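Local coordinates for vacuolar protein-sorting-associated protein 25 (Homo sapiens, PDB 3HTU) that serves as a subunit of the ESCRT-II complex, which is required for forming multivesicular bodies and sorting endosomal cargo proteins into them, at residues K12-W17 with E42-L47; F28-L33 with D72-K77. All coordinates share one frame; numbering follows the deposited sequence.

Contact 1 of 2, residues K12-W17 with E42-L47; sequences KLIYQW and EEFHGL
Phe44, carried by the loop between helices 30-35 and 49-61 of this C-terminal winged-helix domain, reaches onto helix 7-19 and packs against Leu13, Ile14 and Trp17. It belongs to two overlapping beta turns, type I from Glu42 to His45 and type II from Phe44 to Leu47. With chi1 at 56°, CG sits between the backbone N and the carbonyl carbon, and the ring points at helix 7-19. Ile14 CG1 lies over one face, 3.7 Å from the centroid of the Phe44 ring in a CH-pi contact, while CB of Glu42, from the same loop, covers part of the opposite face. Trp17 CB meets the ring at its edge, 3.7 Å from Phe44 CZ. Beyond it, the edge of Phe44 is turned toward the face of the five-membered ring of Trp17 in an offset edge-to-face pair, with planes at 74°. Two acidic side chains flank this apolar seat. Glu42 OE1 stands at the indole edge, 3.2 Å from Trp17 CD1, and Glu43 crosses Leu13 at about a right angle, its OE2 3.5 Å from Leu13 CD2. No hydrogen bond spans the segments; this is apolar anchoring of an interhelical loop on the first helix of a winged-helix fold.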
ATOM      1  N   LYS A  12       2.768  -6.960 -11.507  1.00 36.72           N
ATOM      2  CA  LYS A  12       3.962  -7.810 -11.521  1.00 36.63           C
ATOM      3  C   LYS A  12       5.101  -7.210 -10.684  1.00 35.87           C
ATOM      4  O   LYS A  12       5.741  -7.918  -9.927  1.00 35.90           O
ATOM      5  CB  LYS A  12       4.416  -8.066 -12.969  1.00 36.68           C
ATOM      6  CG  LYS A  12       5.606  -9.027 -13.141  1.00 37.56           C
ATOM      7  CD  LYS A  12       5.776  -9.436 -14.603  1.00 37.06           C
ATOM      8  CE  LYS A  12       6.976 -10.356 -14.816  1.00 39.70           C
ATOM      9  NZ  LYS A  12       6.787 -11.734 -14.255  1.00 39.96           N
ATOM     10  N   LEU A  13       5.331  -5.904 -10.814  1.00 34.93           N
ATOM     11  CA  LEU A  13       6.388  -5.223 -10.064  1.00 33.77           C
ATOM     12  C   LEU A  13       6.132  -5.124  -8.565  1.00 32.69           C
ATOM     13  O   LEU A  13       7.055  -5.306  -7.757  1.00 32.46           O
ATOM     14  CB  LEU A  13       6.646  -3.814 -10.623  1.00 34.51           C
ATOM     15  CG  LEU A  13       7.360  -3.658 -11.971  1.00 35.43           C
ATOM     16  CD1 LEU A  13       7.321  -2.195 -12.415  1.00 36.43           C
ATOM     17  CD2 LEU A  13       8.805  -4.160 -11.924  1.00 36.78           C
ATOM     18  N   ILE A  14       4.891  -4.819  -8.187  1.00 30.81           N
ATOM     19  CA  ILE A  14       4.558  -4.690  -6.777  1.00 29.35           C
ATOM     20  C   ILE A  14       4.697  -6.046  -6.092  1.00 29.27           C
ATOM     21  O   ILE A  14       5.233  -6.149  -4.994  1.00 28.05           O
ATOM     22  CB  ILE A  14       3.125  -4.128  -6.558  1.00 29.13           C
ATOM     23  CG1 ILE A  14       3.038  -2.664  -7.003  1.00 28.66           C
ATOM     24  CG2 ILE A  14       2.708  -4.239  -5.080  1.00 28.19           C
ATOM     25  CD1 ILE A  14       1.648  -2.255  -7.461  1.00 27.73           C
ATOM     26  N   TYR A  15       4.201  -7.081  -6.755  1.00 29.87           N
ATOM     27  CA  TYR A  15       4.126  -8.404  -6.143  1.00 31.20           C
ATOM     28  C   TYR A  15       5.519  -9.000  -5.994  1.00 32.88           C
ATOM     29  O   TYR A  15       5.799  -9.716  -5.037  1.00 33.16           O
ATOM     30  CB  TYR A  15       3.216  -9.325  -6.951  1.00 30.33           C
ATOM     31  CG  TYR A  15       2.993 -10.652  -6.275  1.00 30.24           C
ATOM     32  CD1 TYR A  15       2.041 -10.789  -5.267  1.00 29.78           C
ATOM     33  CD2 TYR A  15       3.752 -11.759  -6.616  1.00 29.44           C
ATOM     34  CE1 TYR A  15       1.854 -11.988  -4.624  1.00 28.45           C
ATOM     35  CE2 TYR A  15       3.564 -12.977  -5.979  1.00 29.48           C
ATOM     36  CZ  TYR A  15       2.606 -13.085  -4.989  1.00 29.33           C
ATOM     37  OH  TYR A  15       2.401 -14.286  -4.346  1.00 27.87           O
ATOM     38  N   GLN A  16       6.378  -8.692  -6.964  1.00 34.82           N
ATOM     39  CA  GLN A  16       7.796  -8.990  -6.907  1.00 36.95           C
ATOM     40  C   GLN A  16       8.418  -8.385  -5.640  1.00 37.55           C
ATOM     41  O   GLN A  16       9.192  -9.048  -4.963  1.00 37.81           O
ATOM     42  CB  GLN A  16       8.461  -8.411  -8.155  1.00 36.92           C
ATOM     43  CG  GLN A  16       9.364  -9.344  -8.920  1.00 37.45           C
ATOM     44  CD  GLN A  16       9.739  -8.792 -10.298  1.00 38.54           C
ATOM     45  OE1 GLN A  16       9.679  -9.506 -11.303  1.00 40.14           O
ATOM     46  NE2 GLN A  16      10.125  -7.519 -10.351  1.00 40.63           N
ATOM     47  N   TRP A  17       8.071  -7.133  -5.317  1.00 38.70           N
ATOM     48  CA  TRP A  17       8.666  -6.437  -4.169  1.00 39.63           C
ATOM     49  C   TRP A  17       8.186  -6.986  -2.821  1.00 40.83           C
ATOM     50  O   TRP A  17       8.962  -7.068  -1.863  1.00 40.87           O
ATOM     51  CB  TRP A  17       8.423  -4.913  -4.230  1.00 39.55           C
ATOM     52  CG  TRP A  17       8.962  -4.242  -3.017  1.00 39.14           C
ATOM     53  CD1 TRP A  17      10.256  -3.861  -2.803  1.00 38.25           C
ATOM     54  CD2 TRP A  17       8.250  -3.948  -1.802  1.00 38.40           C
ATOM     55  NE1 TRP A  17      10.390  -3.325  -1.546  1.00 38.20           N
ATOM     56  CE2 TRP A  17       9.176  -3.364  -0.909  1.00 37.78           C
ATOM     57  CE3 TRP A  17       6.918  -4.108  -1.389  1.00 38.83           C
ATOM     58  CZ2 TRP A  17       8.817  -2.937   0.374  1.00 38.01           C
ATOM     59  CZ3 TRP A  17       6.557  -3.679  -0.113  1.00 38.65           C
ATOM     60  CH2 TRP A  17       7.505  -3.102   0.753  1.00 38.70           C
ATOM     61  N   GLU A  42      11.631   1.947  -4.968  1.00 46.87           N
ATOM     62  CA  GLU A  42      10.979   1.085  -5.961  1.00 46.15           C
ATOM     63  C   GLU A  42      10.331   1.846  -7.115  1.00 45.01           C
ATOM     64  O   GLU A  42       9.945   3.013  -6.973  1.00 44.58           O
ATOM     65  CB  GLU A  42       9.960   0.154  -5.290  1.00 46.63           C
ATOM     66  CG  GLU A  42      10.276  -1.337  -5.430  1.00 48.04           C
ATOM     67  CD  GLU A  42      11.666  -1.728  -4.937  1.00 50.86           C
ATOM     68  OE1 GLU A  42      12.067  -2.886  -5.200  1.00 52.40           O
ATOM     69  OE2 GLU A  42      12.355  -0.899  -4.288  1.00 51.07           O
ATOM     70  N   GLU A  43      10.194   1.154  -8.244  1.00 43.62           N
ATOM     71  CA  GLU A  43       9.617   1.725  -9.468  1.00 42.78           C
ATOM     72  C   GLU A  43       8.174   2.212  -9.301  1.00 41.27           C
ATOM     73  O   GLU A  43       7.721   3.082 -10.060  1.00 41.45           O
ATOM     74  CB  GLU A  43       9.724   0.719 -10.624  1.00 43.10           C
ATOM     75  CG  GLU A  43      11.163   0.206 -10.883  1.00 44.12           C
ATOM     76  CD  GLU A  43      11.221  -1.018 -11.788  1.00 44.13           C
ATOM     77  OE1 GLU A  43      10.986  -0.876 -13.008  1.00 45.94           O
ATOM     78  OE2 GLU A  43      11.521  -2.122 -11.282  1.00 46.18           O
ATOM     79  N   PHE A  44       7.467   1.671  -8.304  1.00 39.05           N
ATOM     80  CA  PHE A  44       6.068   2.040  -8.051  1.00 37.10           C
ATOM     81  C   PHE A  44       5.852   3.110  -6.972  1.00 36.23           C
ATOM     82  O   PHE A  44       4.715   3.491  -6.700  1.00 35.15           O
ATOM     83  CB  PHE A  44       5.183   0.796  -7.807  1.00 36.70           C
ATOM     84  CG  PHE A  44       5.659  -0.106  -6.695  1.00 35.56           C
ATOM     85  CD1 PHE A  44       5.303   0.143  -5.375  1.00 35.03           C
ATOM     86  CD2 PHE A  44       6.425  -1.225  -6.980  1.00 34.53           C
ATOM     87  CE1 PHE A  44       5.720  -0.701  -4.352  1.00 35.25           C
ATOM     88  CE2 PHE A  44       6.856  -2.072  -5.967  1.00 34.92           C
ATOM     89  CZ  PHE A  44       6.507  -1.807  -4.646  1.00 35.50           C
ATOM     90  N   HIS A  45       6.925   3.621  -6.373  1.00 35.14           N
ATOM     91  CA  HIS A  45       6.762   4.742  -5.460  1.00 34.44           C
ATOM     92  C   HIS A  45       6.207   5.927  -6.252  1.00 34.50           C
ATOM     93  O   HIS A  45       6.483   6.056  -7.437  1.00 34.45           O
ATOM     94  CB  HIS A  45       8.077   5.099  -4.777  1.00 34.61           C
ATOM     95  CG  HIS A  45       7.904   5.643  -3.395  1.00 33.54           C
ATOM     96  ND1 HIS A  45       7.796   6.993  -3.136  1.00 32.92           N
ATOM     97  CD2 HIS A  45       7.804   5.019  -2.197  1.00 33.51           C
ATOM     98  CE1 HIS A  45       7.650   7.176  -1.835  1.00 33.50           C
ATOM     99  NE2 HIS A  45       7.650   5.993  -1.242  1.00 34.25           N
ATOM    100  N   GLY A  46       5.383   6.753  -5.618  1.00 34.26           N
ATOM    101  CA  GLY A  46       4.750   7.869  -6.320  1.00 34.73           C
ATOM    102  C   GLY A  46       3.624   7.493  -7.278  1.00 34.59           C
ATOM    103  O   GLY A  46       2.889   8.370  -7.733  1.00 34.36           O
ATOM    104  N   LEU A  47       3.480   6.203  -7.590  1.00 34.58           N
ATOM    105  CA  LEU A  47       2.355   5.720  -8.409  1.00 34.21           C
ATOM    106  C   LEU A  47       1.046   6.247  -7.832  1.00 34.29           C
ATOM    107  O   LEU A  47       0.849   6.195  -6.619  1.00 34.86           O
ATOM    108  CB  LEU A  47       2.314   4.189  -8.432  1.00 34.21           C
ATOM    109  CG  LEU A  47       1.985   3.377  -9.696  1.00 33.81           C
ATOM    110  CD1 LEU A  47       1.157   2.146  -9.337  1.00 34.33           C
ATOM    111  CD2 LEU A  47       1.301   4.186 -10.789  1.00 36.06           C
TER

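Contact 2 of 2, residues F28-L33 with D72-K77; sequences FTLYEL and DGRGVK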
ATOM      1  N   PHE A  28      -0.820  -4.289   3.875  1.00 24.78           N
ATOM      2  CA  PHE A  28      -0.267  -2.968   3.551  1.00 24.03           C
ATOM      3  C   PHE A  28      -1.410  -1.978   3.327  1.00 22.50           C
ATOM      4  O   PHE A  28      -2.416  -2.333   2.746  1.00 21.82           O
ATOM      5  CB  PHE A  28       0.586  -3.029   2.269  1.00 23.43           C
ATOM      6  CG  PHE A  28       1.800  -3.900   2.365  1.00 25.81           C
ATOM      7  CD1 PHE A  28       1.740  -5.257   2.016  1.00 26.11           C
ATOM      8  CD2 PHE A  28       3.015  -3.376   2.778  1.00 28.49           C
ATOM      9  CE1 PHE A  28       2.848  -6.053   2.092  1.00 24.74           C
ATOM     10  CE2 PHE A  28       4.134  -4.176   2.856  1.00 27.10           C
ATOM     11  CZ  PHE A  28       4.055  -5.510   2.510  1.00 27.20           C
ATOM     12  N   THR A  29      -1.274  -0.737   3.794  1.00 22.55           N
ATOM     13  CA  THR A  29      -2.177   0.320   3.337  1.00 21.27           C
ATOM     14  C   THR A  29      -1.820   0.633   1.883  1.00 21.54           C
ATOM     15  O   THR A  29      -0.712   0.358   1.436  1.00 21.15           O
ATOM     16  CB  THR A  29      -2.147   1.602   4.249  1.00 22.17           C
ATOM     17  OG1 THR A  29      -0.857   2.226   4.190  1.00 20.00           O
ATOM     18  CG2 THR A  29      -2.455   1.241   5.717  1.00 19.82           C
ATOM     19  N   LEU A  30      -2.771   1.168   1.129  1.00 21.51           N
ATOM     20  CA  LEU A  30      -2.468   1.616  -0.216  1.00 23.16           C
ATOM     21  C   LEU A  30      -1.425   2.744  -0.175  1.00 23.67           C
ATOM     22  O   LEU A  30      -0.477   2.748  -0.963  1.00 24.31           O
ATOM     23  CB  LEU A  30      -3.734   2.103  -0.924  1.00 22.83           C
ATOM     24  CG  LEU A  30      -4.868   1.126  -1.230  1.00 24.93           C
ATOM     25  CD1 LEU A  30      -5.567   1.560  -2.536  1.00 22.39           C
ATOM     26  CD2 LEU A  30      -4.390  -0.302  -1.330  1.00 25.06           C
ATOM     27  N   TYR A  31      -1.580   3.665   0.774  1.00 24.26           N
ATOM     28  CA  TYR A  31      -0.630   4.787   0.905  1.00 24.94           C
ATOM     29  C   TYR A  31       0.811   4.320   1.056  1.00 24.93           C
ATOM     30  O   TYR A  31       1.685   4.804   0.349  1.00 24.89           O
ATOM     31  CB  TYR A  31      -1.005   5.702   2.066  1.00 25.86           C
ATOM     32  CG  TYR A  31      -0.074   6.894   2.261  1.00 24.95           C
ATOM     33  CD1 TYR A  31      -0.209   8.046   1.493  1.00 24.96           C
ATOM     34  CD2 TYR A  31       0.923   6.861   3.231  1.00 24.38           C
ATOM     35  CE1 TYR A  31       0.643   9.156   1.687  1.00 25.22           C
ATOM     36  CE2 TYR A  31       1.789   7.945   3.425  1.00 26.25           C
ATOM     37  CZ  TYR A  31       1.640   9.090   2.653  1.00 26.01           C
ATOM     38  OH  TYR A  31       2.495  10.157   2.866  1.00 28.24           O
ATOM     39  N   GLU A  32       1.067   3.384   1.973  1.00 25.54           N
ATOM     40  CA  GLU A  32       2.453   3.002   2.267  1.00 25.87           C
ATOM     41  C   GLU A  32       3.149   2.278   1.127  1.00 26.23           C
ATOM     42  O   GLU A  32       4.377   2.305   1.050  1.00 26.53           O
ATOM     43  CB  GLU A  32       2.568   2.206   3.566  1.00 26.21           C
ATOM     44  CG  GLU A  32       2.236   0.719   3.430  1.00 26.43           C
ATOM     45  CD  GLU A  32       2.351   0.026   4.746  1.00 26.95           C
ATOM     46  OE1 GLU A  32       1.340  -0.502   5.223  1.00 27.81           O
ATOM     47  OE2 GLU A  32       3.443   0.060   5.333  1.00 27.10           O
ATOM     48  N   LEU A  33       2.379   1.647   0.242  1.00 26.05           N
ATOM     49  CA  LEU A  33       2.954   1.039  -0.959  1.00 26.72           C
ATOM     50  C   LEU A  33       3.551   2.076  -1.898  1.00 27.46           C
ATOM     51  O   LEU A  33       4.549   1.800  -2.559  1.00 27.44           O
ATOM     52  CB  LEU A  33       1.928   0.189  -1.734  1.00 26.28           C
ATOM     53  CG  LEU A  33       1.664  -1.231  -1.204  1.00 26.05           C
ATOM     54  CD1 LEU A  33       0.544  -1.936  -2.001  1.00 26.43           C
ATOM     55  CD2 LEU A  33       2.908  -2.111  -1.180  1.00 24.33           C
ATOM     56  N   ASP A  72     -12.221   2.952   7.222  1.00 26.90           N
ATOM     57  CA  ASP A  72     -11.521   2.940   8.515  1.00 27.98           C
ATOM     58  C   ASP A  72     -10.177   2.224   8.482  1.00 27.79           C
ATOM     59  O   ASP A  72      -9.448   2.195   9.491  1.00 28.51           O
ATOM     60  CB  ASP A  72     -12.405   2.347   9.636  1.00 28.36           C
ATOM     61  CG  ASP A  72     -12.869   0.921   9.344  1.00 30.41           C
ATOM     62  OD1 ASP A  72     -13.355   0.664   8.234  1.00 34.13           O
ATOM     63  OD2 ASP A  72     -12.779   0.055  10.235  1.00 32.83           O
ATOM     64  N   GLY A  73      -9.838   1.652   7.335  1.00 26.77           N
ATOM     65  CA  GLY A  73      -8.584   0.944   7.207  1.00 26.38           C
ATOM     66  C   GLY A  73      -8.395   0.286   5.865  1.00 26.57           C
ATOM     67  O   GLY A  73      -8.475  -0.959   5.755  1.00 26.12           O
ATOM     68  N   ARG A  74      -8.139   1.133   4.863  1.00 26.23           N
ATOM     69  CA  ARG A  74      -8.019   0.740   3.470  1.00 25.73           C
ATOM     70  C   ARG A  74      -6.665   0.131   3.225  1.00 25.30           C
ATOM     71  O   ARG A  74      -5.653   0.565   3.801  1.00 25.08           O
ATOM     72  CB  ARG A  74      -8.141   1.953   2.533  1.00 26.26           C
ATOM     73  CG  ARG A  74      -9.513   2.594   2.444  1.00 26.23           C
ATOM     74  CD  ARG A  74      -9.503   3.769   1.455  1.00 28.06           C
ATOM     75  NE  ARG A  74      -9.096   3.415   0.085  1.00 31.73           N
ATOM     76  CZ  ARG A  74      -9.929   2.980  -0.862  1.00 32.59           C
ATOM     77  NH1 ARG A  74     -11.214   2.820  -0.594  1.00 33.87           N
ATOM     78  NH2 ARG A  74      -9.475   2.698  -2.073  1.00 33.45           N
ATOM     79  N   GLY A  75      -6.629  -0.844   2.325  1.00 23.31           N
ATOM     80  CA  GLY A  75      -5.361  -1.445   1.980  1.00 21.97           C
ATOM     81  C   GLY A  75      -5.512  -2.752   1.257  1.00 20.44           C
ATOM     82  O   GLY A  75      -6.519  -2.990   0.599  1.00 20.91           O
ATOM     83  N   VAL A  76      -4.496  -3.598   1.382  1.00 19.29           N
ATOM     84  CA  VAL A  76      -4.400  -4.778   0.561  1.00 18.47           C
ATOM     85  C   VAL A  76      -3.644  -5.867   1.336  1.00 18.65           C
ATOM     86  O   VAL A  76      -2.708  -5.577   2.100  1.00 17.88           O
ATOM     87  CB  VAL A  76      -3.801  -4.442  -0.842  1.00 17.69           C
ATOM     88  CG1 VAL A  76      -2.393  -3.864  -0.728  1.00 17.32           C
ATOM     89  CG2 VAL A  76      -3.802  -5.652  -1.775  1.00 17.63           C
ATOM     90  N   LYS A  77      -4.102  -7.114   1.193  1.00 18.05           N
ATOM     91  CA  LYS A  77      -3.321  -8.257   1.685  1.00 17.36           C
ATOM     92  C   LYS A  77      -2.815  -9.049   0.508  1.00 18.07           C
ATOM     93  O   LYS A  77      -3.561  -9.341  -0.414  1.00 18.38           O
ATOM     94  CB  LYS A  77      -4.150  -9.144   2.619  1.00 17.31           C
ATOM     95  CG  LYS A  77      -3.401 -10.374   3.192  1.00 16.78           C
ATOM     96  CD  LYS A  77      -4.211 -10.985   4.345  1.00 18.46           C
ATOM     97  CE  LYS A  77      -3.594 -12.279   4.903  1.00 18.74           C
ATOM     98  NZ  LYS A  77      -4.473 -12.862   5.980  1.00 21.07           N
TER
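Leu33 and Val76 meet at about a right angle, Leu33 CD1 lying 3.7 Å from Val76 CG1. Val76 holds CG1 between its backbone N and carbonyl carbon (chi1 61°), which turns that methyl toward helix 30-35, where Leu30 CD2 approaches it. The same Leu30 methyl rests 3.6 Å from Gly75 CA. A side chain at Gly75 would run into Phe28 O, and its absence lets the two segments come this close. Leu30 CD1 comes obliquely to the guanidinium of Arg74, whose NH2 is salt-bridged to Glu49. Between the backbones, Phe28 and Val76 form an antiparallel hydrogen-bonded pair joining strand 27-28 to strand 75-78 of the winged-helix sheet: Phe28 N to Val76 O is 2.9 Å and nearly straight at 170°, and Val76 N to Phe28 O is 2.8 Å. Thr29 starts the helix through a capping box, its OG1 accepting from Glu32 N at 3.2 Å and its own N donating to Glu32 OE1 at 3.0 Å. With a valine in place of Thr29, Glu32 N would probably be left without its capping acceptor, and an acidic side chain of another protein's chain would lose its hydrogen bond to OG1. Thr29 CB and CG2 lie against Arg74 O.

In the fold
The segments alternate along the chain, 12-17, 28-33, 42-47 and 72-77, so the two contacts interlock within one winged-helix domain. Their centres are 14 Å apart, on opposite sides of the chain's centre, yet they touch. Trp17 bridges them, its CZ3 packing on Phe28 and Leu33, and Phe44 of contact 1 also meets Leu33 O. Contact 1 fixes the interhelical loop to helix 7-19, whereas contact 2 joins helix 30-35 and its preceding strand to strand 75-78. Helix 49-61 packs on both, touched by Ile14 and by Leu30. Contact 2 faces a chain of another protein in the assembly, with Glu32 and Lys77 salt-bridged to it, but contact 1 touches no other chain.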